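Local coordinates for protein lactate dehydrogenase, adjacent gene encodes predicted malate dehydrogenase (Cryptosporidium parvum, PDB 4ND2) that probably interconverts (S)-lactate and pyruvate with NAD(+)/NADH as the hydride carrier, as a four-subunit dehydrogenase of the LDH/MDH superfamily, at residues 8-13 with 68-73; 13-18 with 235-240; 17-22 with 75-80. All blocks are in the same frame, centred on the assembly; numbering follows the deposited sequence.

Contact 1: residues 8-13 with 68-73. With A3D (3-acetylpyridine adenine dinucleotide), chain C.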
loop_
_atom_site.group_PDB
_atom_site.type_symbol
_atom_site.label_atom_id
_atom_site.label_comp_id
_atom_site.label_asym_id
_atom_site.label_seq_id
_atom_site.Cartn_x
_atom_site.Cartn_y
_atom_site.Cartn_z
ATOM N N ALA A 8 -11.513 2.125 18.934
ATOM C CA ALA A 8 -12.849 1.679 19.322
ATOM C C ALA A 8 -13.881 2.333 18.412
ATOM O O ALA A 8 -13.896 3.555 18.259
ATOM C CB ALA A 8 -13.129 2.022 20.777
ATOM N N VAL A 9 -14.725 1.508 17.798
ATOM C CA VAL A 9 -15.808 1.979 16.950
ATOM C C VAL A 9 -17.128 1.762 17.689
ATOM O O VAL A 9 -17.572 0.621 17.864
ATOM C CB VAL A 9 -15.817 1.235 15.598
ATOM C CG1 VAL A 9 -16.960 1.725 14.721
ATOM C CG2 VAL A 9 -14.480 1.409 14.891
ATOM N N ILE A 10 -17.741 2.860 18.131
ATOM C CA ILE A 10 -18.968 2.806 18.929
ATOM C C ILE A 10 -20.164 2.887 17.991
ATOM O O ILE A 10 -20.491 3.957 17.472
ATOM C CB ILE A 10 -19.034 3.947 19.970
ATOM C CG1 ILE A 10 -17.714 4.066 20.745
ATOM C CG2 ILE A 10 -20.203 3.734 20.925
ATOM C CD1 ILE A 10 -17.233 2.780 21.390
ATOM N N GLY A 11 -20.807 1.743 17.773
ATOM C CA GLY A 11 -21.878 1.619 16.794
ATOM C C GLY A 11 -21.354 0.848 15.603
ATOM O O GLY A 11 -20.455 1.319 14.902
ATOM N N SER A 12 -21.911 -0.339 15.378
ATOM C CA SER A 12 -21.406 -1.261 14.364
ATOM C C SER A 12 -22.400 -1.447 13.224
ATOM O O SER A 12 -22.592 -2.558 12.722
ATOM C CB SER A 12 -21.071 -2.603 15.013
ATOM O OG SER A 12 -20.172 -2.408 16.094
ATOM N N GLY A 13 -23.023 -0.348 12.809
ATOM C CA GLY A 13 -23.921 -0.359 11.664
ATOM C C GLY A 13 -23.160 -0.177 10.365
ATOM O O GLY A 13 -22.023 -0.631 10.231
ATOM N N ALA A 68 -16.020 -1.980 28.920
ATOM C CA ALA A 68 -14.720 -2.379 29.460
ATOM C C ALA A 68 -13.736 -2.768 28.351
ATOM O O ALA A 68 -12.527 -2.581 28.498
ATOM C CB ALA A 68 -14.883 -3.523 30.453
ATOM N N ASP A 69 -14.257 -3.292 27.243
ATOM C CA ASP A 69 -13.426 -3.709 26.111
ATOM C C ASP A 69 -12.843 -2.555 25.281
ATOM O O ASP A 69 -11.977 -2.793 24.441
ATOM C CB ASP A 69 -14.202 -4.666 25.192
ATOM C CG ASP A 69 -14.425 -6.035 25.818
ATOM O OD1 ASP A 69 -13.611 -6.445 26.672
ATOM O OD2 ASP A 69 -15.410 -6.710 25.445
ATOM N N ILE A 70 -13.300 -1.320 25.495
ATOM C CA ILE A 70 -12.690 -0.166 24.814
ATOM C C ILE A 70 -11.589 0.483 25.659
ATOM O O ILE A 70 -11.039 1.516 25.279
ATOM C CB ILE A 70 -13.732 0.890 24.354
ATOM C CG1 ILE A 70 -14.218 1.773 25.509
ATOM C CG2 ILE A 70 -14.908 0.209 23.666
ATOM C CD1 ILE A 70 -14.910 3.039 25.049
ATOM N N SER A 71 -11.270 -0.130 26.798
ATOM C CA SER A 71 -10.181 0.330 27.656
ATOM C C SER A 71 -8.872 0.453 26.879
ATOM O O SER A 71 -8.529 -0.424 26.089
ATOM C CB SER A 71 -9.987 -0.640 28.825
ATOM O OG SER A 71 -8.960 -0.189 29.686
ATOM N N GLY A 72 -8.152 1.550 27.105
ATOM C CA GLY A 72 -6.864 1.785 26.448
ATOM C C GLY A 72 -6.943 2.130 24.967
ATOM O O GLY A 72 -5.928 2.079 24.269
ATOM N N SER A 73 -8.133 2.487 24.483
ATOM C CA SER A 73 -8.308 2.868 23.084
ATOM C C SER A 73 -7.607 4.196 22.810
ATOM O O SER A 73 -7.762 5.155 23.567
ATOM C CB SER A 73 -9.795 2.982 22.726
ATOM O OG SER A 73 -10.420 1.708 22.709
HETATM P PA A3D C . -26.821 2.557 11.195
HETATM O O1A A3D C . -26.430 1.626 10.081
HETATM O O2A A3D C . -28.267 2.650 11.608
HETATM O O5B A3D C . -25.957 2.185 12.492
HETATM C C5B A3D C . -26.209 2.754 13.771
HETATM C C4B A3D C . -25.752 1.748 14.815
HETATM O O4B A3D C . -25.740 2.356 16.108
HETATM C C3B A3D C . -26.674 0.532 14.899
HETATM O O3B A3D C . -25.952 -0.678 14.644
HETATM C C2B A3D C . -27.221 0.565 16.315
HETATM O O2B A3D C . -27.399 -0.728 16.900
HETATM C C1B A3D C . -26.166 1.373 17.047
HETATM N N9A A3D C . -26.656 1.982 18.300
HETATM C C8A A3D C . -27.876 2.492 18.558
HETATM N N7A A3D C . -27.931 2.955 19.832
HETATM C C5A A3D C . -26.734 2.736 20.400
HETATM C C6A A3D C . -26.113 2.979 21.716
HETATM N N6A A3D C . -26.810 3.568 22.719
HETATM N N1A A3D C . -24.825 2.594 21.880
HETATM C C2A A3D C . -24.110 2.007 20.900
HETATM N N3A A3D C . -24.618 1.758 19.680
HETATM C C4A A3D C . -25.896 2.095 19.381
HETATM O O3 A3D C . -26.338 4.067 10.886
HETATM P PN A3D C . -25.065 4.468 9.972
HETATM O O1N A3D C . -25.475 4.403 8.528
HETATM O O2N A3D C . -23.847 3.715 10.431
HETATM O O5D A3D C . -24.872 6.006 10.393
HETATM C C5D A3D C . -24.476 6.314 11.726
HETATM C C4D A3D C . -24.573 7.808 12.011
HETATM O O4D A3D C . -23.631 8.524 11.204
HETATM C C3D A3D C . -25.946 8.402 11.704
HETATM O O3D A3D C . -26.331 9.294 12.749
HETATM C C2D A3D C . -25.740 9.184 10.427
HETATM O O2D A3D C . -26.618 10.305 10.287
HETATM C C1D A3D C . -24.298 9.630 10.594
HETATM N N1N A3D C . -23.647 10.018 9.345
HETATM C C2N A3D C . -22.959 11.170 9.325
HETATM C C3N A3D C . -22.318 11.596 8.170
HETATM C C7N A3D C . -21.548 12.880 8.148
HETATM O O7N A3D C . -21.064 13.239 7.094
HETATM C C8N A3D C . -21.370 13.685 9.399
HETATM C C4N A3D C . -22.393 10.810 7.027
HETATM C C5N A3D C . -23.106 9.622 7.072
HETATM C C6N A3D C . -23.732 9.246 8.252
#
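Ala8, on strand 6-10, packs its methyl group against Ile70 in the loop 68-73. The apolar part is small: Ala8 CB meets Ile70 CB at 3.8 Å and lies equally near its CG2, while Ile10 CD1 reaches the same CG2 at 4.1 Å, the two isoleucine chains crossing at about a right angle. With chi1 78°, Ile70 holds CG1 between its own N and carbonyl carbon, which leaves CG2 as the branch that meets both strand residues. Strand 6-10 is the first strand of the Rossmann fold and runs into the glycine-rich turn 11-13, where Gly13 CA comes within 3.4 Å of A3D O5B; the loop packs on Ala8 and Ile10, and the cofactor is met by the other end of segment 8-13. The polar part stays within the loop. Ile70 O closes a type II turn by accepting two bonds from one face of its plane, from Ser73 N and from Ser73 OG at 2.7 Å, the hydroxyl standing 36° above the carbonyl plane. Ser73 OG, turned beside its own backbone N (chi1 -70°), also sits 3.3 Å from Ala8 CB. Cys112 packs on Ile70 and Ser73, and Val104 of helix 94-111 on Ile10.

Contact 2: residues 13-18 with 235-240; sequences GQIGGN and APAAAA. With A3D (3-acetylpyridine adenine dinucleotide), chain C.
Pro236 and Ala237, near the start of helix 234-248, pack on Ile15 and Asn18 of helix 14-26; the short segments cross at -49°, their axes 8.5 Å apart at closest. Ala235 leads in, its N hydrogen-bonded to Asp47 OD1 of the second subunit. Pro236 comes next, its CB 4.1 Å from Ile15 CD1 and its CG 3.6 Å from A3D C4N. Ile15 CG1 lies beside its backbone N and the chain runs on extended, carrying CD1 to the proline and to a close contact of 3.2 Å with A3D C6N; Pro236 and Ile15 come at the pyridine ring from one face. Ala237 sets its methyl 3.5 Å from Asn18 CB and 3.9 Å from Ile15 O. Ile15 does two jobs: its side chain packs here, and its N bonds A3D O2N at 3.0 Å (169°), beside Gln14 N on A3D O1A at 2.9 Å (176°). These two nearly straight bonds grip both phosphates, as expected of the GxGxxG turn of a Rossmann fold. Farther on, Ala239 turns to Met145 and Val148, and Ala240 to Ile120 and Ile19. Helix 234-248 thus lies between helix 14-26, helix 147-162 and the second subunit, whose Tyr21 and Phe55 pack on Ala237 and Ala238.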
loop_
_atom_site.group_PDB
_atom_site.type_symbol
_atom_site.label_atom_id
_atom_site.label_comp_id
_atom_site.label_asym_id
_atom_site.label_seq_id
_atom_site.Cartn_x
_atom_site.Cartn_y
_atom_site.Cartn_z
ATOM N N GLY A 13 -23.023 -0.348 12.809
ATOM C CA GLY A 13 -23.921 -0.359 11.664
ATOM C C GLY A 13 -23.160 -0.177 10.365
ATOM O O GLY A 13 -22.023 -0.631 10.231
ATOM N N GLN A 14 -23.788 0.501 9.410
ATOM C CA GLN A 14 -23.231 0.648 8.063
ATOM C C GLN A 14 -21.837 1.272 8.087
ATOM O O GLN A 14 -20.897 0.720 7.522
ATOM C CB GLN A 14 -24.160 1.496 7.188
ATOM C CG GLN A 14 -25.504 0.853 6.871
ATOM C CD GLN A 14 -25.391 -0.276 5.864
ATOM O OE1 GLN A 14 -24.898 -1.357 6.183
ATOM N NE2 GLN A 14 -25.856 -0.034 4.642
ATOM N N ILE A 15 -21.706 2.411 8.757
ATOM C CA ILE A 15 -20.424 3.118 8.821
ATOM C C ILE A 15 -19.414 2.379 9.690
ATOM O O ILE A 15 -18.267 2.200 9.288
ATOM C CB ILE A 15 -20.601 4.559 9.333
ATOM C CG1 ILE A 15 -21.357 5.370 8.283
ATOM C CG2 ILE A 15 -19.250 5.207 9.617
ATOM C CD1 ILE A 15 -21.854 6.705 8.773
ATOM N N GLY A 16 -19.850 1.955 10.874
ATOM C CA GLY A 16 -18.989 1.262 11.824
ATOM C C GLY A 16 -18.286 0.050 11.246
ATOM O O GLY A 16 -17.085 -0.134 11.453
ATOM N N GLY A 17 -19.031 -0.774 10.517
ATOM C CA GLY A 17 -18.470 -1.968 9.893
ATOM C C GLY A 17 -17.431 -1.645 8.836
ATOM O O GLY A 17 -16.389 -2.296 8.769
ATOM N N ASN A 18 -17.711 -0.637 8.012
ATOM C CA ASN A 18 -16.755 -0.186 6.998
ATOM C C ASN A 18 -15.461 0.342 7.604
ATOM O O ASN A 18 -14.383 0.075 7.083
ATOM C CB ASN A 18 -17.368 0.894 6.101
ATOM C CG ASN A 18 -18.175 0.320 4.958
ATOM O OD1 ASN A 18 -18.109 -0.873 4.659
ATOM N ND2 ASN A 18 -18.930 1.179 4.292
ATOM N N ALA A 235 -17.918 6.539 1.940
ATOM C CA ALA A 235 -17.049 7.719 2.038
ATOM C C ALA A 235 -16.939 8.280 3.461
ATOM O O ALA A 235 -15.845 8.648 3.883
ATOM C CB ALA A 235 -17.484 8.803 1.056
ATOM N N PRO A 236 -18.062 8.354 4.208
ATOM C CA PRO A 236 -17.944 8.785 5.609
ATOM C C PRO A 236 -17.018 7.897 6.444
ATOM O O PRO A 236 -16.296 8.402 7.305
ATOM C CB PRO A 236 -19.383 8.703 6.126
ATOM C CG PRO A 236 -20.223 8.892 4.914
ATOM C CD PRO A 236 -19.472 8.232 3.795
ATOM N N ALA A 237 -17.042 6.590 6.187
ATOM C CA ALA A 237 -16.150 5.652 6.869
ATOM C C ALA A 237 -14.690 5.951 6.535
ATOM O O ALA A 237 -13.843 6.033 7.430
ATOM C CB ALA A 237 -16.490 4.222 6.482
ATOM N N ALA A 238 -14.410 6.112 5.243
ATOM C CA ALA A 238 -13.055 6.379 4.771
ATOM C C ALA A 238 -12.526 7.692 5.335
ATOM O O ALA A 238 -11.358 7.777 5.716
ATOM C CB ALA A 238 -13.016 6.400 3.252
ATOM N N ALA A 239 -13.393 8.703 5.389
ATOM C CA ALA A 239 -13.037 10.010 5.940
ATOM C C ALA A 239 -12.602 9.905 7.400
ATOM O O ALA A 239 -11.608 10.510 7.804
ATOM C CB ALA A 239 -14.210 10.970 5.810
ATOM N N ALA A 240 -13.350 9.131 8.185
ATOM C CA ALA A 240 -13.025 8.916 9.596
ATOM C C ALA A 240 -11.668 8.235 9.768
ATOM O O ALA A 240 -10.918 8.568 10.688
ATOM C CB ALA A 240 -14.114 8.092 10.268
HETATM P PA A3D C . -26.821 2.557 11.195
HETATM O O1A A3D C . -26.430 1.626 10.081
HETATM O O2A A3D C . -28.267 2.650 11.608
HETATM O O5B A3D C . -25.957 2.185 12.492
HETATM C C5B A3D C . -26.209 2.754 13.771
HETATM C C4B A3D C . -25.752 1.748 14.815
HETATM O O4B A3D C . -25.740 2.356 16.108
HETATM C C3B A3D C . -26.674 0.532 14.899
HETATM O O3B A3D C . -25.952 -0.678 14.644
HETATM C C2B A3D C . -27.221 0.565 16.315
HETATM O O2B A3D C . -27.399 -0.728 16.900
HETATM C C1B A3D C . -26.166 1.373 17.047
HETATM N N9A A3D C . -26.656 1.982 18.300
HETATM C C8A A3D C . -27.876 2.492 18.558
HETATM N N7A A3D C . -27.931 2.955 19.832
HETATM C C5A A3D C . -26.734 2.736 20.400
HETATM C C6A A3D C . -26.113 2.979 21.716
HETATM N N6A A3D C . -26.810 3.568 22.719
HETATM N N1A A3D C . -24.825 2.594 21.880
HETATM C C2A A3D C . -24.110 2.007 20.900
HETATM N N3A A3D C . -24.618 1.758 19.680
HETATM C C4A A3D C . -25.896 2.095 19.381
HETATM O O3 A3D C . -26.338 4.067 10.886
HETATM P PN A3D C . -25.065 4.468 9.972
HETATM O O1N A3D C . -25.475 4.403 8.528
HETATM O O2N A3D C . -23.847 3.715 10.431
HETATM O O5D A3D C . -24.872 6.006 10.393
HETATM C C5D A3D C . -24.476 6.314 11.726
HETATM C C4D A3D C . -24.573 7.808 12.011
HETATM O O4D A3D C . -23.631 8.524 11.204
HETATM C C3D A3D C . -25.946 8.402 11.704
HETATM O O3D A3D C . -26.331 9.294 12.749
HETATM C C2D A3D C . -25.740 9.184 10.427
HETATM O O2D A3D C . -26.618 10.305 10.287
HETATM C C1D A3D C . -24.298 9.630 10.594
HETATM N N1N A3D C . -23.647 10.018 9.345
HETATM C C2N A3D C . -22.959 11.170 9.325
HETATM C C3N A3D C . -22.318 11.596 8.170
HETATM C C7N A3D C . -21.548 12.880 8.148
HETATM O O7N A3D C . -21.064 13.239 7.094
HETATM C C8N A3D C . -21.370 13.685 9.399
HETATM C C4N A3D C . -22.393 10.810 7.027
HETATM C C5N A3D C . -23.106 9.622 7.072
HETATM C C6N A3D C . -23.732 9.246 8.252
#

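Contact 3: residues 17-22 with 75-80; sequences GNIAYI and VVIITA. With A3D (3-acetylpyridine adenine dinucleotide), chain C.
Ile19 on helix 14-26 reaches across to Ile77 and Thr79, on and just beyond strand 75-78. This is helix-on-sheet packing in the Rossmann fold: the helix that follows the first strand lies against one face of the parallel sheet and meets strand 75-78, the sheet neighbour of strand 6-10. The backbones stay well apart, Ile19 CA and Ile77 CA being 8.9 Å from each other, and side chains alone bridge the layers. From CB, which points at the sheet, Ile19 forks. The CG2 branch, anti to the backbone N, meets Ile77 CD1 at 3.9 Å. The CG1 branch lies beside that N (chi1 -70°) and continues extended (chi2 170°); its CG1 also packs on Ala237 O of helix 234-248, at 3.8 Å. CD1 at the end touches Ile77 CG2 at 3.7 Å and Thr79 CG2 at 4.1 Å. Both branches of each isoleucine are used, the CD1 of one against the CG2 of the other, and the chains meet tip to tip. Val9 and Ile120 add to the same apolar layer. Thr79 CG2 meets Ile19, whereas its OG1 is hydrogen-bonded to Gly11 O and Ile10 O, so the residue joins the hydrophobic layer to the cofactor turn. Beyond the strand the chain borders the cofactor: Ala80 CB lies 3.5 Å from A3D N3A and 3.6 Å from A3D C4A of the adenine, and Thr79 O approaches A3D C5D at 3.0 Å.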
loop_
_atom_site.group_PDB
_atom_site.type_symbol
_atom_site.label_atom_id
_atom_site.label_comp_id
_atom_site.label_asym_id
_atom_site.label_seq_id
_atom_site.Cartn_x
_atom_site.Cartn_y
_atom_site.Cartn_z
ATOM N N GLY A 17 -19.031 -0.774 10.517
ATOM C CA GLY A 17 -18.470 -1.968 9.893
ATOM C C GLY A 17 -17.431 -1.645 8.836
ATOM O O GLY A 17 -16.389 -2.296 8.769
ATOM N N ASN A 18 -17.711 -0.637 8.012
ATOM C CA ASN A 18 -16.755 -0.186 6.998
ATOM C C ASN A 18 -15.461 0.342 7.604
ATOM O O ASN A 18 -14.383 0.075 7.083
ATOM C CB ASN A 18 -17.368 0.894 6.101
ATOM C CG ASN A 18 -18.175 0.320 4.958
ATOM O OD1 ASN A 18 -18.109 -0.873 4.659
ATOM N ND2 ASN A 18 -18.930 1.179 4.292
ATOM N N ILE A 19 -15.566 1.090 8.698
ATOM C CA ILE A 19 -14.376 1.598 9.382
ATOM C C ILE A 19 -13.483 0.438 9.822
ATOM O O ILE A 19 -12.279 0.438 9.565
ATOM C CB ILE A 19 -14.738 2.469 10.601
ATOM C CG1 ILE A 19 -15.359 3.790 10.138
ATOM C CG2 ILE A 19 -13.505 2.742 11.453
ATOM C CD1 ILE A 19 -15.974 4.607 11.254
ATOM N N ALA A 20 -14.080 -0.550 10.482
ATOM C CA ALA A 20 -13.336 -1.719 10.955
ATOM C C ALA A 20 -12.638 -2.445 9.805
ATOM O O ALA A 20 -11.483 -2.857 9.927
ATOM C CB ALA A 20 -14.266 -2.669 11.694
ATOM N N TYR A 21 -13.358 -2.581 8.693
ATOM C CA TYR A 21 -12.880 -3.244 7.479
ATOM C C TYR A 21 -11.616 -2.575 6.941
ATOM O O TYR A 21 -10.617 -3.240 6.657
ATOM C CB TYR A 21 -13.999 -3.171 6.429
ATOM C CG TYR A 21 -13.919 -4.080 5.218
ATOM C CD1 TYR A 21 -13.397 -5.370 5.296
ATOM C CD2 TYR A 21 -14.456 -3.668 3.999
ATOM C CE1 TYR A 21 -13.372 -6.199 4.186
ATOM C CE2 TYR A 21 -14.437 -4.489 2.887
ATOM C CZ TYR A 21 -13.899 -5.755 2.985
ATOM O OH TYR A 21 -13.890 -6.572 1.875
ATOM N N ILE A 22 -11.673 -1.253 6.821
ATOM C CA ILE A 22 -10.580 -0.467 6.242
ATOM C C ILE A 22 -9.396 -0.351 7.201
ATOM O O ILE A 22 -8.245 -0.486 6.780
ATOM C CB ILE A 22 -11.071 0.939 5.825
ATOM C CG1 ILE A 22 -12.165 0.826 4.756
ATOM C CG2 ILE A 22 -9.915 1.804 5.328
ATOM C CD1 ILE A 22 -11.758 0.073 3.509
ATOM N N VAL A 75 -7.994 5.836 19.815
ATOM C CA VAL A 75 -9.006 6.600 19.102
ATOM C C VAL A 75 -10.376 5.974 19.343
ATOM O O VAL A 75 -10.512 4.749 19.361
ATOM C CB VAL A 75 -8.716 6.641 17.585
ATOM C CG1 VAL A 75 -9.792 7.426 16.840
ATOM C CG2 VAL A 75 -7.341 7.239 17.323
ATOM N N VAL A 76 -11.378 6.823 19.543
ATOM C CA VAL A 76 -12.764 6.388 19.637
ATOM C C VAL A 76 -13.548 7.080 18.532
ATOM O O VAL A 76 -13.560 8.309 18.457
ATOM C CB VAL A 76 -13.385 6.734 21.004
ATOM C CG1 VAL A 76 -14.867 6.372 21.029
ATOM C CG2 VAL A 76 -12.641 6.019 22.124
ATOM N N ILE A 77 -14.184 6.292 17.668
ATOM C CA ILE A 77 -15.008 6.830 16.591
ATOM C C ILE A 77 -16.472 6.507 16.892
ATOM O O ILE A 77 -16.846 5.337 17.010
ATOM C CB ILE A 77 -14.597 6.267 15.214
ATOM C CG1 ILE A 77 -13.093 6.464 14.988
ATOM C CG2 ILE A 77 -15.388 6.948 14.107
ATOM C CD1 ILE A 77 -12.554 5.792 13.745
ATOM N N ILE A 78 -17.290 7.550 17.025
ATOM C CA ILE A 78 -18.689 7.403 17.437
ATOM C C ILE A 78 -19.625 7.454 16.233
ATOM O O ILE A 78 -19.777 8.497 15.594
ATOM C CB ILE A 78 -19.099 8.492 18.454
ATOM C CG1 ILE A 78 -18.108 8.529 19.620
ATOM C CG2 ILE A 78 -20.516 8.242 18.966
ATOM C CD1 ILE A 78 -18.389 9.605 20.650
ATOM N N THR A 79 -20.249 6.316 15.935
ATOM C CA THR A 79 -21.206 6.208 14.838
ATOM C C THR A 79 -22.625 5.907 15.333
ATOM O O THR A 79 -23.557 5.871 14.533
ATOM C CB THR A 79 -20.799 5.094 13.850
ATOM O OG1 THR A 79 -21.176 3.812 14.370
ATOM C CG2 THR A 79 -19.302 5.114 13.592
ATOM N N ALA A 80 -22.787 5.707 16.641
ATOM C CA ALA A 80 -24.059 5.260 17.211
ATOM C C ALA A 80 -25.176 6.253 16.924
ATOM O O ALA A 80 -24.983 7.464 17.025
ATOM C CB ALA A 80 -23.921 5.041 18.709
HETATM P PA A3D C . -26.821 2.557 11.195
HETATM O O1A A3D C . -26.430 1.626 10.081
HETATM O O2A A3D C . -28.267 2.650 11.608
HETATM O O5B A3D C . -25.957 2.185 12.492
HETATM C C5B A3D C . -26.209 2.754 13.771
HETATM C C4B A3D C . -25.752 1.748 14.815
HETATM O O4B A3D C . -25.740 2.356 16.108
HETATM C C3B A3D C . -26.674 0.532 14.899
HETATM O O3B A3D C . -25.952 -0.678 14.644
HETATM C C2B A3D C . -27.221 0.565 16.315
HETATM O O2B A3D C . -27.399 -0.728 16.900
HETATM C C1B A3D C . -26.166 1.373 17.047
HETATM N N9A A3D C . -26.656 1.982 18.300
HETATM C C8A A3D C . -27.876 2.492 18.558
HETATM N N7A A3D C . -27.931 2.955 19.832
HETATM C C5A A3D C . -26.734 2.736 20.400
HETATM C C6A A3D C . -26.113 2.979 21.716
HETATM N N6A A3D C . -26.810 3.568 22.719
HETATM N N1A A3D C . -24.825 2.594 21.880
HETATM C C2A A3D C . -24.110 2.007 20.900
HETATM N N3A A3D C . -24.618 1.758 19.680
HETATM C C4A A3D C . -25.896 2.095 19.381
HETATM O O3 A3D C . -26.338 4.067 10.886
HETATM P PN A3D C . -25.065 4.468 9.972
HETATM O O1N A3D C . -25.475 4.403 8.528
HETATM O O2N A3D C . -23.847 3.715 10.431
HETATM O O5D A3D C . -24.872 6.006 10.393
HETATM C C5D A3D C . -24.476 6.314 11.726
HETATM C C4D A3D C . -24.573 7.808 12.011
HETATM O O4D A3D C . -23.631 8.524 11.204
HETATM C C3D A3D C . -25.946 8.402 11.704
HETATM O O3D A3D C . -26.331 9.294 12.749
HETATM C C2D A3D C . -25.740 9.184 10.427
HETATM O O2D A3D C . -26.618 10.305 10.287
HETATM C C1D A3D C . -24.298 9.630 10.594
HETATM N N1N A3D C . -23.647 10.018 9.345
HETATM C C2N A3D C . -22.959 11.170 9.325
HETATM C C3N A3D C . -22.318 11.596 8.170
HETATM C C7N A3D C . -21.548 12.880 8.148
HETATM O O7N A3D C . -21.064 13.239 7.094
HETATM C C8N A3D C . -21.370 13.685 9.399
HETATM C C4N A3D C . -22.393 10.810 7.027
HETATM C C5N A3D C . -23.106 9.622 7.072
HETATM C C6N A3D C . -23.732 9.246 8.252
#

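Contacts 1 and 3 belong to the NAD-binding domain, while contact 2 joins it to the C-terminal domain through helix 234-248. The chain passes through 8-13, 13-18 and 17-22 as one run, strand 6-10 leading into helix 14-26, then 68-73 and 75-80, and much later 235-240. Contacts 2 and 3 use the same helix and have centres about 6 Å apart; the centre of contact 1 lies about 9 Å from that of contact 3, through neighbouring strands 6-10 and 75-78, and about 14 Å from that of contact 2. All three include residues at the dinucleotide, so one strand-turn-helix unit links sheet, cofactor and second domain, with contacts 2 and 3 also touching the second subunit.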